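Local atomic coordinates of protein Pcdhgb2 (Mus musculus, PDB entry 5SZR), a protein that probably acts as a calcium-dependent cell-adhesion protein and may help establish and maintain specific neuronal connections in the brain. Residues Glu141-Phe155 with Tyr181-Pro193. Sequence-based numbering, arbitrary orientation.
Sequences ENGDVYCHVLGNEGF and YNVTIVAADRGKP. With CA (calcium ion), chain L; NAG (2-acetamido-2-deoxy-beta-D-glucopyranose), chain D.
Phe155 drives its CZ edge into one face of Tyr181, a T-shaped stack with planes at 87° and Phe155 CZ 3.6 Å from Tyr181 CD2; Glu153 OE1 lies at the Tyr181 ring edge. An alanine in place of Tyr181 would probably leave the Phe155 edge without its aromatic face and open a gap beside Glu153. One face of Tyr146 carries Arg190 in an off-centre cation-pi contact, the guanidinium steeply inclined to the ring and Arg190 NE 3.1 Å from Tyr146 CD2. His148, its CG between backbone N and carbonyl carbon (chi1 68°), lays its ring along Val186; Val186 O, in the imidazole plane, takes a weak bond from His148 ND1 (3.4 Å) and a backbone bond from His148 N (3.1 Å). Past the Val149-Ile185 pair, a water links Leu150 O to Thr184 N. At the other end Asn142 O and Asp189 OD2 bind calcium at 2.4 and 2.6 Å, joined by Asn104, Cys106, Asp136 and Asp138, as at cadherin linkers, while Asp189 OD1 accepts a hydrogen bond from Leu195 N. Within this cadherin domain, strand 145-149 edges its sheet antiparallel to strand 181-189, which strand 196-206 flanks; Val145, Cys147 and Ile185 face strand 128-135 of the opposing sheet.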
loop_
_atom_site.group_PDB
_atom_site.type_symbol
_atom_site.label_atom_id
_atom_site.label_comp_id
_atom_site.label_asym_id
_atom_site.label_seq_id
_atom_site.Cartn_x
_atom_site.Cartn_y
_atom_site.Cartn_z
ATOM N N GLU A 141 -36.809 -3.318 34.582
ATOM C CA GLU A 141 -35.402 -3.657 34.403
ATOM C C GLU A 141 -35.206 -4.637 33.255
ATOM O O GLU A 141 -34.187 -4.586 32.553
ATOM C CB GLU A 141 -34.830 -4.226 35.702
ATOM C CG GLU A 141 -34.736 -3.209 36.820
ATOM C CD GLU A 141 -34.079 -3.767 38.068
ATOM O OE1 GLU A 141 -33.625 -4.932 38.032
ATOM O OE2 GLU A 141 -34.019 -3.042 39.084
ATOM N N ASN A 142 -36.169 -5.538 33.048
ATOM C CA ASN A 142 -36.066 -6.486 31.947
ATOM C C ASN A 142 -36.045 -5.788 30.592
ATOM O O ASN A 142 -35.502 -6.340 29.628
ATOM C CB ASN A 142 -37.215 -7.493 32.021
ATOM C CG ASN A 142 -37.232 -8.262 33.334
ATOM O OD1 ASN A 142 -36.366 -8.073 34.188
ATOM N ND2 ASN A 142 -38.227 -9.124 33.503
ATOM N N GLY A 143 -36.603 -4.583 30.503
ATOM C CA GLY A 143 -36.569 -3.788 29.296
ATOM C C GLY A 143 -35.529 -2.691 29.267
ATOM O O GLY A 143 -35.463 -1.944 28.285
ATOM N N ASP A 144 -34.714 -2.563 30.311
ATOM C CA ASP A 144 -33.680 -1.535 30.374
ATOM C C ASP A 144 -32.425 -2.071 29.692
ATOM O O ASP A 144 -31.773 -2.985 30.208
ATOM C CB ASP A 144 -33.400 -1.149 31.823
ATOM C CG ASP A 144 -32.924 0.283 31.963
ATOM O OD1 ASP A 144 -33.509 1.171 31.308
ATOM O OD2 ASP A 144 -31.967 0.520 32.730
ATOM N N VAL A 145 -32.086 -1.501 28.535
ATOM C CA VAL A 145 -30.991 -1.986 27.701
ATOM C C VAL A 145 -29.861 -0.966 27.703
ATOM O O VAL A 145 -30.092 0.248 27.752
ATOM C CB VAL A 145 -31.466 -2.263 26.258
ATOM C CG1 VAL A 145 -30.345 -2.885 25.422
ATOM C CG2 VAL A 145 -32.684 -3.154 26.265
ATOM N N TYR A 146 -28.629 -1.468 27.646
ATOM C CA TYR A 146 -27.450 -0.630 27.494
ATOM C C TYR A 146 -26.484 -1.284 26.518
ATOM O O TYR A 146 -26.382 -2.512 26.449
ATOM C CB TYR A 146 -26.762 -0.371 28.836
ATOM C CG TYR A 146 -27.565 0.529 29.744
ATOM C CD1 TYR A 146 -27.362 1.904 29.750
ATOM C CD2 TYR A 146 -28.539 0.007 30.585
ATOM C CE1 TYR A 146 -28.100 2.731 30.578
ATOM C CE2 TYR A 146 -29.280 0.824 31.416
ATOM C CZ TYR A 146 -29.057 2.184 31.410
ATOM O OH TYR A 146 -29.795 3.001 32.232
ATOM N N CYS A 147 -25.779 -0.448 25.761
ATOM C CA CYS A 147 -24.903 -0.898 24.693
ATOM C C CYS A 147 -23.449 -0.580 25.006
ATOM O O CYS A 147 -23.133 0.327 25.780
ATOM C CB CYS A 147 -25.276 -0.248 23.363
ATOM S SG CYS A 147 -26.885 -0.692 22.740
ATOM N N HIS A 148 -22.566 -1.347 24.374
ATOM C CA HIS A 148 -21.139 -1.072 24.376
ATOM C C HIS A 148 -20.539 -1.724 23.141
ATOM O O HIS A 148 -21.147 -2.605 22.526
ATOM C CB HIS A 148 -20.456 -1.574 25.656
ATOM C CG HIS A 148 -20.418 -3.065 25.780
ATOM N ND1 HIS A 148 -21.462 -3.873 25.382
ATOM C CD2 HIS A 148 -19.460 -3.896 26.254
ATOM C CE1 HIS A 148 -21.150 -5.136 25.613
ATOM N NE2 HIS A 148 -19.941 -5.177 26.140
ATOM N N VAL A 149 -19.345 -1.270 22.780
ATOM C CA VAL A 149 -18.632 -1.755 21.604
ATOM C C VAL A 149 -17.565 -2.739 22.054
ATOM O O VAL A 149 -16.886 -2.517 23.063
ATOM C CB VAL A 149 -18.013 -0.583 20.820
ATOM C CG1 VAL A 149 -17.130 -1.087 19.676
ATOM C CG2 VAL A 149 -19.103 0.323 20.288
ATOM N N LEU A 150 -17.423 -3.839 21.321
ATOM C CA LEU A 150 -16.341 -4.771 21.589
ATOM C C LEU A 150 -15.055 -4.302 20.919
ATOM O O LEU A 150 -15.074 -3.710 19.836
ATOM C CB LEU A 150 -16.700 -6.175 21.102
ATOM C CG LEU A 150 -17.830 -6.879 21.858
ATOM C CD1 LEU A 150 -18.092 -8.255 21.269
ATOM C CD2 LEU A 150 -17.507 -6.982 23.343
ATOM N N GLY A 151 -13.934 -4.564 21.583
ATOM C CA GLY A 151 -12.636 -4.223 21.039
ATOM C C GLY A 151 -12.281 -2.760 21.219
ATOM O O GLY A 151 -13.066 -1.936 21.695
ATOM N N ASN A 152 -11.050 -2.438 20.821
ATOM C CA ASN A 152 -10.506 -1.087 20.925
ATOM C C ASN A 152 -9.833 -0.713 19.604
ATOM O O ASN A 152 -8.622 -0.504 19.525
ATOM C CB ASN A 152 -9.527 -0.980 22.093
ATOM C CG ASN A 152 -9.100 0.447 22.367
ATOM O OD1 ASN A 152 -9.848 1.390 22.106
ATOM N ND2 ASN A 152 -7.892 0.614 22.892
ATOM N N GLU A 153 -10.636 -0.635 18.546
ATOM C CA GLU A 153 -10.147 -0.283 17.222
ATOM C C GLU A 153 -10.393 1.180 16.880
ATOM O O GLU A 153 -10.224 1.573 15.722
ATOM C CB GLU A 153 -10.784 -1.191 16.168
ATOM C CG GLU A 153 -10.400 -2.655 16.323
ATOM C CD GLU A 153 -10.745 -3.489 15.104
ATOM O OE1 GLU A 153 -11.856 -3.321 14.559
ATOM O OE2 GLU A 153 -9.898 -4.307 14.685
ATOM N N GLY A 154 -10.782 1.992 17.856
ATOM C CA GLY A 154 -10.987 3.405 17.647
ATOM C C GLY A 154 -12.415 3.841 17.405
ATOM O O GLY A 154 -12.630 4.790 16.640
ATOM N N PHE A 155 -13.394 3.188 18.026
ATOM C CA PHE A 155 -14.793 3.552 17.859
ATOM C C PHE A 155 -15.465 3.565 19.223
ATOM O O PHE A 155 -15.304 2.625 20.007
ATOM C CB PHE A 155 -15.503 2.583 16.909
ATOM C CG PHE A 155 -14.787 2.389 15.605
ATOM C CD1 PHE A 155 -14.692 3.426 14.695
ATOM C CD2 PHE A 155 -14.204 1.173 15.290
ATOM C CE1 PHE A 155 -14.027 3.257 13.492
ATOM C CE2 PHE A 155 -13.537 0.995 14.084
ATOM C CZ PHE A 155 -13.450 2.039 13.186
ATOM N N TYR A 181 -13.293 -2.594 8.496
ATOM C CA TYR A 181 -13.565 -2.787 9.916
ATOM C C TYR A 181 -14.851 -3.573 10.114
ATOM O O TYR A 181 -15.858 -3.312 9.448
ATOM C CB TYR A 181 -13.702 -1.453 10.657
ATOM C CG TYR A 181 -12.412 -0.730 10.944
ATOM C CD1 TYR A 181 -11.534 -1.193 11.913
ATOM C CD2 TYR A 181 -12.087 0.441 10.272
ATOM C CE1 TYR A 181 -10.357 -0.520 12.187
ATOM C CE2 TYR A 181 -10.914 1.118 10.538
ATOM C CZ TYR A 181 -10.057 0.634 11.497
ATOM O OH TYR A 181 -8.895 1.310 11.767
ATOM N N ASN A 182 -14.824 -4.519 11.050
ATOM C CA ASN A 182 -16.025 -5.200 11.529
ATOM C C ASN A 182 -16.239 -4.795 12.984
ATOM O O ASN A 182 -15.482 -5.211 13.868
ATOM C CB ASN A 182 -15.907 -6.716 11.380
ATOM C CG ASN A 182 -16.330 -7.202 10.005
ATOM O OD1 ASN A 182 -17.116 -6.549 9.320
ATOM N ND2 ASN A 182 -15.812 -8.360 9.595
ATOM N N VAL A 183 -17.263 -3.982 13.229
ATOM C CA VAL A 183 -17.537 -3.422 14.549
ATOM C C VAL A 183 -18.774 -4.106 15.111
ATOM O O VAL A 183 -19.868 -3.996 14.542
ATOM C CB VAL A 183 -17.726 -1.898 14.486
ATOM C CG1 VAL A 183 -17.878 -1.318 15.881
ATOM C CG2 VAL A 183 -16.552 -1.252 13.759
ATOM N N THR A 184 -18.600 -4.807 16.231
ATOM C CA THR A 184 -19.676 -5.542 16.884
ATOM C C THR A 184 -20.217 -4.725 18.052
ATOM O O THR A 184 -19.483 -4.428 19.001
ATOM C CB THR A 184 -19.189 -6.905 17.375
ATOM O OG1 THR A 184 -18.926 -7.756 16.253
ATOM C CG2 THR A 184 -20.238 -7.556 18.265
ATOM N N ILE A 185 -21.495 -4.368 17.982
ATOM C CA ILE A 185 -22.171 -3.637 19.047
ATOM C C ILE A 185 -23.073 -4.612 19.795
ATOM O O ILE A 185 -23.915 -5.281 19.185
ATOM C CB ILE A 185 -22.973 -2.451 18.490
ATOM C CG1 ILE A 185 -22.022 -1.393 17.928
ATOM C CG2 ILE A 185 -23.880 -1.866 19.567
ATOM C CD1 ILE A 185 -22.719 -0.176 17.375
ATOM N N VAL A 186 -22.896 -4.699 21.112
ATOM C CA VAL A 186 -23.621 -5.645 21.954
ATOM C C VAL A 186 -24.576 -4.869 22.850
ATOM O O VAL A 186 -24.194 -3.854 23.443
ATOM C CB VAL A 186 -22.660 -6.505 22.794
ATOM C CG1 VAL A 186 -23.439 -7.477 23.669
ATOM C CG2 VAL A 186 -21.691 -7.253 21.892
ATOM N N ALA A 187 -25.815 -5.349 22.948
ATOM C CA ALA A 187 -26.839 -4.743 23.789
ATOM C C ALA A 187 -27.402 -5.802 24.723
ATOM O O ALA A 187 -27.723 -6.911 24.284
ATOM C CB ALA A 187 -27.955 -4.129 22.940
ATOM N N ALA A 188 -27.522 -5.466 26.006
ATOM C CA ALA A 188 -27.982 -6.417 27.008
ATOM C C ALA A 188 -28.966 -5.743 27.954
ATOM O O ALA A 188 -28.834 -4.555 28.267
ATOM C CB ALA A 188 -26.808 -7.005 27.799
ATOM N N ASP A 189 -29.954 -6.508 28.409
ATOM C CA ASP A 189 -30.917 -5.985 29.364
ATOM C C ASP A 189 -30.451 -6.250 30.791
ATOM O O ASP A 189 -29.552 -7.056 31.041
ATOM C CB ASP A 189 -32.315 -6.578 29.133
ATOM C CG ASP A 189 -32.358 -8.102 29.257
ATOM O OD1 ASP A 189 -31.674 -8.681 30.122
ATOM O OD2 ASP A 189 -33.108 -8.730 28.482
ATOM N N ARG A 190 -31.089 -5.564 31.736
ATOM C CA ARG A 190 -30.720 -5.692 33.139
ATOM C C ARG A 190 -31.777 -6.469 33.916
ATOM O O ARG A 190 -32.198 -6.056 35.004
ATOM C CB ARG A 190 -30.488 -4.308 33.746
ATOM C CG ARG A 190 -29.316 -3.566 33.112
ATOM C CD ARG A 190 -29.137 -2.176 33.698
ATOM N NE ARG A 190 -27.949 -1.514 33.164
ATOM C CZ ARG A 190 -26.849 -1.262 33.865
ATOM N NH1 ARG A 190 -26.780 -1.609 35.143
ATOM N NH2 ARG A 190 -25.819 -0.656 33.286
ATOM N N GLY A 191 -32.208 -7.603 33.362
ATOM C CA GLY A 191 -33.092 -8.512 34.052
ATOM C C GLY A 191 -32.338 -9.694 34.642
ATOM O O GLY A 191 -31.118 -9.807 34.555
ATOM N N LYS A 192 -33.101 -10.586 35.261
ATOM C CA LYS A 192 -32.534 -11.783 35.868
ATOM C C LYS A 192 -33.268 -13.032 35.385
ATOM O O LYS A 192 -34.415 -13.266 35.762
ATOM C CB LYS A 192 -32.589 -11.696 37.394
ATOM C CG LYS A 192 -31.828 -10.517 37.980
ATOM C CD LYS A 192 -32.768 -9.567 38.704
ATOM C CE LYS A 192 -32.005 -8.448 39.393
ATOM N NZ LYS A 192 -32.907 -7.575 40.194
ATOM N N PRO A 193 -32.606 -13.834 34.537
ATOM C CA PRO A 193 -31.255 -13.589 34.023
ATOM C C PRO A 193 -31.248 -12.600 32.858
ATOM O O PRO A 193 -32.289 -12.418 32.223
ATOM C CB PRO A 193 -30.811 -14.976 33.563
ATOM C CG PRO A 193 -32.073 -15.619 33.115
ATOM C CD PRO A 193 -33.142 -15.123 34.065
HETATM CA CA CA L . -35.636 -8.131 28.017
HETATM C C1 NAG D . -16.144 -8.912 8.301
HETATM C C2 NAG D . -14.895 -9.288 7.505
HETATM C C3 NAG D . -15.295 -9.786 6.123
HETATM C C4 NAG D . -16.258 -10.959 6.247
HETATM C C5 NAG D . -17.469 -10.551 7.089
HETATM C C6 NAG D . -18.427 -11.694 7.352
HETATM C C7 NAG D . -12.757 -8.170 7.956
HETATM C C8 NAG D . -11.939 -6.931 7.748
HETATM N N2 NAG D . -13.973 -8.168 7.400
HETATM O O3 NAG D . -14.131 -10.163 5.396
HETATM O O4 NAG D . -16.670 -11.382 4.949
HETATM O O5 NAG D . -17.041 -10.057 8.371
HETATM O O6 NAG D . -17.835 -12.688 8.178
HETATM O O7 NAG D . -12.337 -9.128 8.597
HETATM O O HOH W 1 -16.098 -4.686 17.631
HETATM O O HOH W 2 -12.665 -5.065 12.632
#